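Local coordinates for protein cGAS/DncV-like nucleotidyltransferase in E. coli homolog (Elizabethkingia meningoseptica ATCC 13253 = NBRC 12535, PDB 6E0M) that synthesises cyclic nucleotide second messengers in response to phage infection, as the nucleotidyltransferase of a CBASS antiphage defence system, at residues 52-57 and 195-200; 191-196 and 218-223. One frame throughout, in Å; residues are numbered along the deposited sequence.

Contact 1 (52-57 and 195-200); sequences NNTNVR and ILKVVN. With DPO (diphosphate), chain B.
Lys197 reaches from helix 188-205 to the loop at Thr54 and Val56. Its CB lies beside the valine, 4.0 Å from Val56 CG2 and almost as close to CG1. The chain then runs on past the loop: CD and CE both pass near the carbonyl oxygen of Thr54, and a bend at chi3 (67°) brings the ammonium group back onto it. Lys197 NZ donates to Thr54 O over 2.8 Å, arriving from above the carbonyl plane, 53° out of it, with a C=O...N angle of 127°. Ser216 OG is a second hydrogen-bond partner of the ammonium, while Thr54 OG1 stands farther off, 3.6 Å from Lys197 NZ and not bonded to it. The loop follows helix 48-52 and leads to strand 62-68 of the nucleotidyltransferase domain. Asn52 and Lys197 probably both belong to the GTP site, consistent with the contact joining two parts of the nucleotide pocket, and the bond to Thr54 probably helps hold the lysine tip in position. Val56 also packs on the next helix residue, its CB 3.8 Å from Val198 CG2, the two valines crossing at a slant. Where the loop leaves helix 48-52, Asn53, with positive phi, directs its amide to the bound diphosphate, Asn53 ND2 donating to DPO O2 over 3.1 Å.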
loop_
_atom_site.group_PDB
_atom_site.type_symbol
_atom_site.label_atom_id
_atom_site.label_comp_id
_atom_site.label_asym_id
_atom_site.label_seq_id
_atom_site.Cartn_x
_atom_site.Cartn_y
_atom_site.Cartn_z
ATOM N N ASN A 52 5.091 3.850 -2.323
ATOM C CA ASN A 52 4.441 5.080 -1.883
ATOM C C ASN A 52 5.192 5.786 -0.769
ATOM O O ASN A 52 4.785 6.884 -0.370
ATOM C CB ASN A 52 3.011 4.752 -1.471
ATOM C CG ASN A 52 2.262 3.997 -2.566
ATOM O OD1 ASN A 52 2.355 4.340 -3.734
ATOM N ND2 ASN A 52 1.518 2.971 -2.183
ATOM N N ASN A 53 6.281 5.193 -0.280
ATOM C CA ASN A 53 7.131 5.763 0.771
ATOM C C ASN A 53 6.352 5.996 2.066
ATOM O O ASN A 53 6.436 7.053 2.694
ATOM C CB ASN A 53 7.809 7.053 0.304
ATOM C CG ASN A 53 9.069 7.367 1.087
ATOM O OD1 ASN A 53 9.744 6.457 1.589
ATOM N ND2 ASN A 53 9.410 8.654 1.185
ATOM N N THR A 54 5.615 4.974 2.492
ATOM C CA THR A 54 4.820 5.079 3.709
ATOM C C THR A 54 5.198 4.048 4.770
ATOM O O THR A 54 4.398 3.776 5.659
ATOM C CB THR A 54 3.334 4.954 3.365
ATOM O OG1 THR A 54 3.104 3.713 2.693
ATOM C CG2 THR A 54 2.882 6.095 2.445
ATOM N N ASN A 55 6.417 3.519 4.737
ATOM C CA ASN A 55 6.850 2.556 5.744
ATOM C C ASN A 55 7.139 3.245 7.071
ATOM O O ASN A 55 7.806 4.282 7.110
ATOM C CB ASN A 55 8.125 1.839 5.299
ATOM C CG ASN A 55 7.875 0.752 4.303
ATOM O OD1 ASN A 55 7.061 -0.147 4.515
ATOM N ND2 ASN A 55 8.596 0.820 3.198
ATOM N N VAL A 56 6.661 2.651 8.166
ATOM C CA VAL A 56 6.930 3.187 9.492
ATOM C C VAL A 56 7.620 2.173 10.393
ATOM O O VAL A 56 7.756 2.406 11.592
ATOM C CB VAL A 56 5.646 3.720 10.155
ATOM C CG1 VAL A 56 5.003 4.756 9.258
ATOM C CG2 VAL A 56 4.664 2.594 10.438
ATOM N N ARG A 57 8.061 1.053 9.839
ATOM C CA ARG A 57 8.772 0.042 10.603
ATOM C C ARG A 57 10.113 -0.255 9.955
ATOM O O ARG A 57 10.319 -0.021 8.760
ATOM C CB ARG A 57 7.939 -1.234 10.740
ATOM C CG ARG A 57 6.662 -0.991 11.523
ATOM C CD ARG A 57 5.959 -2.262 11.894
ATOM N NE ARG A 57 5.718 -2.336 13.334
ATOM C CZ ARG A 57 4.877 -3.189 13.905
ATOM N NH1 ARG A 57 4.191 -4.037 13.151
ATOM N NH2 ARG A 57 4.719 -3.190 15.221
ATOM N N ILE A 195 1.996 8.884 10.506
ATOM C CA ILE A 195 1.617 8.994 11.917
ATOM C C ILE A 195 0.464 8.046 12.244
ATOM O O ILE A 195 0.477 7.340 13.264
ATOM C CB ILE A 195 1.249 10.445 12.267
ATOM C CG1 ILE A 195 2.490 11.334 12.243
ATOM C CG2 ILE A 195 0.559 10.498 13.627
ATOM C CD1 ILE A 195 2.162 12.816 12.241
ATOM N N LEU A 196 -0.567 8.038 11.401
ATOM C CA LEU A 196 -1.710 7.178 11.666
ATOM C C LEU A 196 -1.352 5.707 11.554
ATOM O O LEU A 196 -1.920 4.883 12.281
ATOM C CB LEU A 196 -2.854 7.541 10.734
ATOM C CG LEU A 196 -3.526 8.881 11.044
ATOM C CD1 LEU A 196 -4.544 9.207 9.925
ATOM C CD2 LEU A 196 -4.205 8.890 12.390
ATOM N N LYS A 197 -0.404 5.349 10.682
ATOM C CA LYS A 197 0.076 3.964 10.642
ATOM C C LYS A 197 0.800 3.609 11.935
ATOM O O LYS A 197 0.657 2.494 12.450
ATOM C CB LYS A 197 0.995 3.743 9.436
ATOM C CG LYS A 197 0.237 3.696 8.109
ATOM C CD LYS A 197 1.123 3.488 6.910
ATOM C CE LYS A 197 1.757 2.107 6.907
ATOM N NZ LYS A 197 2.424 1.802 5.611
ATOM N N VAL A 198 1.579 4.549 12.486
ATOM C CA VAL A 198 2.237 4.309 13.768
ATOM C C VAL A 198 1.199 4.056 14.846
ATOM O O VAL A 198 1.330 3.123 15.645
ATOM C CB VAL A 198 3.161 5.485 14.132
ATOM C CG1 VAL A 198 3.622 5.364 15.574
ATOM C CG2 VAL A 198 4.344 5.495 13.203
ATOM N N VAL A 199 0.159 4.903 14.899
ATOM C CA VAL A 199 -0.883 4.723 15.908
ATOM C C VAL A 199 -1.603 3.390 15.704
ATOM O O VAL A 199 -1.904 2.679 16.668
ATOM C CB VAL A 199 -1.863 5.908 15.890
ATOM C CG1 VAL A 199 -2.989 5.684 16.885
ATOM C CG2 VAL A 199 -1.134 7.190 16.224
ATOM N N ASN A 200 -1.859 3.011 14.448
ATOM C CA ASN A 200 -2.484 1.717 14.152
ATOM C C ASN A 200 -1.672 0.567 14.739
ATOM O O ASN A 200 -2.210 -0.286 15.453
ATOM C CB ASN A 200 -2.626 1.560 12.639
ATOM C CG ASN A 200 -3.352 0.276 12.228
ATOM O OD1 ASN A 200 -4.354 -0.116 12.814
ATOM N ND2 ASN A 200 -2.818 -0.383 11.227
HETATM P P1 DPO B . 11.355 11.895 2.376
HETATM O O1 DPO B . 12.335 12.534 3.332
HETATM O O2 DPO B . 11.762 10.464 2.069
HETATM O O3 DPO B . 11.287 12.693 1.084
HETATM O O4 DPO B . 9.853 11.829 3.049
HETATM P P2 DPO B . 8.721 13.011 3.112
HETATM O O5 DPO B . 8.212 13.023 4.541
HETATM O O6 DPO B . 9.316 14.350 2.719
HETATM O O7 DPO B . 7.638 12.555 2.128
#

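Contact 2 (191-196 and 218-223); sequences RMVRIL and FIECLV. With DPO (diphosphate), chain B.
A crossing of two helices in the helical part of the nucleotidyltransferase, next to the bound diphosphate and the probable GTP site, brings Val193 and Leu196 against Ile219, Glu220 and Val223. The short axes pass 9.5 Å apart at 135°, and no hydrogen bond links the segments. Val193 sits centrally with its two methyls divided: CG1, anti to the backbone N, lies 3.6 Å from Glu220 CG, while CG2 faces Val223 CB at 3.9 Å. One turn further, Leu196 CD1 meets Val223 CG2 at 3.7 Å, and Leu196 CB rests on the CG2 branch of Ile219. Glu220 joins the packing through its CG; its carboxylate lies beyond, bonded to Ser216 through OE2 and to His174 through OE1. From helix 188-205, Arg191 and Arg194 reach the diphosphate with extended chains. Arg191 NE bonds DPO O5 at 2.9 Å, nearly straight at 171°, and its NH2 donates to DPO O6. Arg194 NH1 shares DPO O5, also at 2.9 Å, and NH2 points at DPO O7 with an angle of 178°. Both guanidinium groups present their edges to the P2 phosphate, and these four bonds would steady its charge. Around the crossing, Met192 packs on helix 236-252, whereas Leu196 and Ile219 touch helix 275-289 at Cys285 and Phe281.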
loop_
_atom_site.group_PDB
_atom_site.type_symbol
_atom_site.label_atom_id
_atom_site.label_comp_id
_atom_site.label_asym_id
_atom_site.label_seq_id
_atom_site.Cartn_x
_atom_site.Cartn_y
_atom_site.Cartn_z
ATOM N N ARG A 191 3.033 12.372 5.556
ATOM C CA ARG A 191 3.463 12.430 6.944
ATOM C C ARG A 191 2.318 12.098 7.887
ATOM O O ARG A 191 2.525 11.396 8.885
ATOM C CB ARG A 191 4.076 13.790 7.238
ATOM C CG ARG A 191 5.447 13.909 6.590
ATOM C CD ARG A 191 6.057 15.283 6.687
ATOM N NE ARG A 191 7.234 15.376 5.821
ATOM C CZ ARG A 191 7.982 16.453 5.650
ATOM N NH1 ARG A 191 7.729 17.560 6.327
ATOM N NH2 ARG A 191 8.997 16.414 4.810
ATOM N N MET A 192 1.094 12.539 7.556
ATOM C CA MET A 192 -0.061 12.182 8.378
ATOM C C MET A 192 -0.424 10.719 8.209
ATOM O O MET A 192 -0.802 10.059 9.182
ATOM C CB MET A 192 -1.268 13.068 8.051
ATOM C CG MET A 192 -1.020 14.535 8.384
ATOM S SD MET A 192 -0.903 14.752 10.194
ATOM C CE MET A 192 0.601 15.744 10.305
ATOM N N VAL A 193 -0.320 10.190 6.993
ATOM C CA VAL A 193 -0.516 8.753 6.812
ATOM C C VAL A 193 0.432 7.983 7.722
ATOM O O VAL A 193 0.040 7.023 8.398
ATOM C CB VAL A 193 -0.334 8.365 5.338
ATOM C CG1 VAL A 193 -0.209 6.853 5.172
ATOM C CG2 VAL A 193 -1.505 8.878 4.517
ATOM N N ARG A 194 1.711 8.368 7.719
ATOM C CA ARG A 194 2.693 7.634 8.516
ATOM C C ARG A 194 2.371 7.702 10.003
ATOM O O ARG A 194 2.461 6.688 10.705
ATOM C CB ARG A 194 4.104 8.155 8.222
ATOM C CG ARG A 194 4.591 7.817 6.812
ATOM C CD ARG A 194 6.010 8.254 6.558
ATOM N NE ARG A 194 6.269 8.525 5.154
ATOM C CZ ARG A 194 6.597 9.710 4.651
ATOM N NH1 ARG A 194 6.681 10.782 5.423
ATOM N NH2 ARG A 194 6.792 9.830 3.358
ATOM N N ILE A 195 1.996 8.884 10.506
ATOM C CA ILE A 195 1.617 8.994 11.917
ATOM C C ILE A 195 0.464 8.046 12.244
ATOM O O ILE A 195 0.477 7.340 13.264
ATOM C CB ILE A 195 1.249 10.445 12.267
ATOM C CG1 ILE A 195 2.490 11.334 12.243
ATOM C CG2 ILE A 195 0.559 10.498 13.627
ATOM C CD1 ILE A 195 2.162 12.816 12.241
ATOM N N LEU A 196 -0.567 8.038 11.401
ATOM C CA LEU A 196 -1.710 7.178 11.666
ATOM C C LEU A 196 -1.352 5.707 11.554
ATOM O O LEU A 196 -1.920 4.883 12.281
ATOM C CB LEU A 196 -2.854 7.541 10.734
ATOM C CG LEU A 196 -3.526 8.881 11.044
ATOM C CD1 LEU A 196 -4.544 9.207 9.925
ATOM C CD2 LEU A 196 -4.205 8.890 12.390
ATOM N N PHE A 218 -6.097 1.454 3.167
ATOM C CA PHE A 218 -7.293 2.119 3.674
ATOM C C PHE A 218 -6.947 3.467 4.298
ATOM O O PHE A 218 -7.586 4.477 3.994
ATOM C CB PHE A 218 -7.982 1.192 4.670
ATOM C CG PHE A 218 -9.393 1.554 5.009
ATOM C CD1 PHE A 218 -10.351 1.665 4.036
ATOM C CD2 PHE A 218 -9.766 1.715 6.334
ATOM C CE1 PHE A 218 -11.664 1.965 4.360
ATOM C CE2 PHE A 218 -11.100 2.002 6.677
ATOM C CZ PHE A 218 -12.044 2.126 5.670
ATOM N N ILE A 219 -5.920 3.501 5.156
ATOM C CA ILE A 219 -5.496 4.757 5.778
ATOM C C ILE A 219 -5.090 5.769 4.707
ATOM O O ILE A 219 -5.462 6.956 4.767
ATOM C CB ILE A 219 -4.341 4.495 6.765
ATOM C CG1 ILE A 219 -4.827 3.670 7.953
ATOM C CG2 ILE A 219 -3.710 5.810 7.247
ATOM C CD1 ILE A 219 -3.726 3.253 8.917
ATOM N N GLU A 220 -4.296 5.321 3.719
ATOM C CA GLU A 220 -3.871 6.225 2.655
ATOM C C GLU A 220 -5.064 6.826 1.926
ATOM O O GLU A 220 -5.055 8.022 1.601
ATOM C CB GLU A 220 -2.962 5.494 1.668
ATOM C CG GLU A 220 -1.595 5.202 2.252
ATOM C CD GLU A 220 -0.716 4.384 1.354
ATOM O OE1 GLU A 220 -0.568 4.716 0.169
ATOM O OE2 GLU A 220 -0.146 3.400 1.859
ATOM N N CYS A 221 -6.101 6.015 1.660
ATOM C CA CYS A 221 -7.280 6.538 0.974
ATOM C C CYS A 221 -8.067 7.495 1.868
ATOM O O CYS A 221 -8.561 8.528 1.395
ATOM C CB CYS A 221 -8.176 5.394 0.496
ATOM S SG CYS A 221 -7.496 4.369 -0.808
ATOM N N LEU A 222 -8.225 7.168 3.156
ATOM C CA LEU A 222 -8.964 8.066 4.040
ATOM C C LEU A 222 -8.324 9.446 4.085
ATOM O O LEU A 222 -9.011 10.465 3.916
ATOM C CB LEU A 222 -9.060 7.482 5.450
ATOM C CG LEU A 222 -9.901 6.212 5.611
ATOM C CD1 LEU A 222 -9.686 5.667 7.008
ATOM C CD2 LEU A 222 -11.356 6.459 5.331
ATOM N N VAL A 223 -7.012 9.501 4.342
ATOM C CA VAL A 223 -6.345 10.797 4.447
ATOM C C VAL A 223 -6.343 11.518 3.111
ATOM O O VAL A 223 -6.402 12.751 3.066
ATOM C CB VAL A 223 -4.926 10.629 5.009
ATOM C CG1 VAL A 223 -4.262 11.975 5.192
ATOM C CG2 VAL A 223 -4.964 9.878 6.324
HETATM P P1 DPO B . 11.355 11.895 2.376
HETATM O O1 DPO B . 12.335 12.534 3.332
HETATM O O2 DPO B . 11.762 10.464 2.069
HETATM O O3 DPO B . 11.287 12.693 1.084
HETATM O O4 DPO B . 9.853 11.829 3.049
HETATM P P2 DPO B . 8.721 13.011 3.112
HETATM O O5 DPO B . 8.212 13.023 4.541
HETATM O O6 DPO B . 9.316 14.350 2.719
HETATM O O7 DPO B . 7.638 12.555 2.128
#

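In the fold
Both contacts use helix 188-205, overlap at Ile195 and Leu196, and have centres 7 Å apart. Both are buried, contact 2 more completely: all six of its touching residues are buried, against three of five in contact 1, and its interface is apolar, helix on helix. Contact 1 sets a loop against the same helix and mixes a charged hydrogen bond with valine packing. Asn53 O receives a probable hydrogen bond from Arg194 NE, joining the loop of contact 1 to an arginine of contact 2, and residues of both segments 52-57 and 191-196 hold the diphosphate. Ser216 also connects the two, through Lys197 on one side and Glu220 on the other.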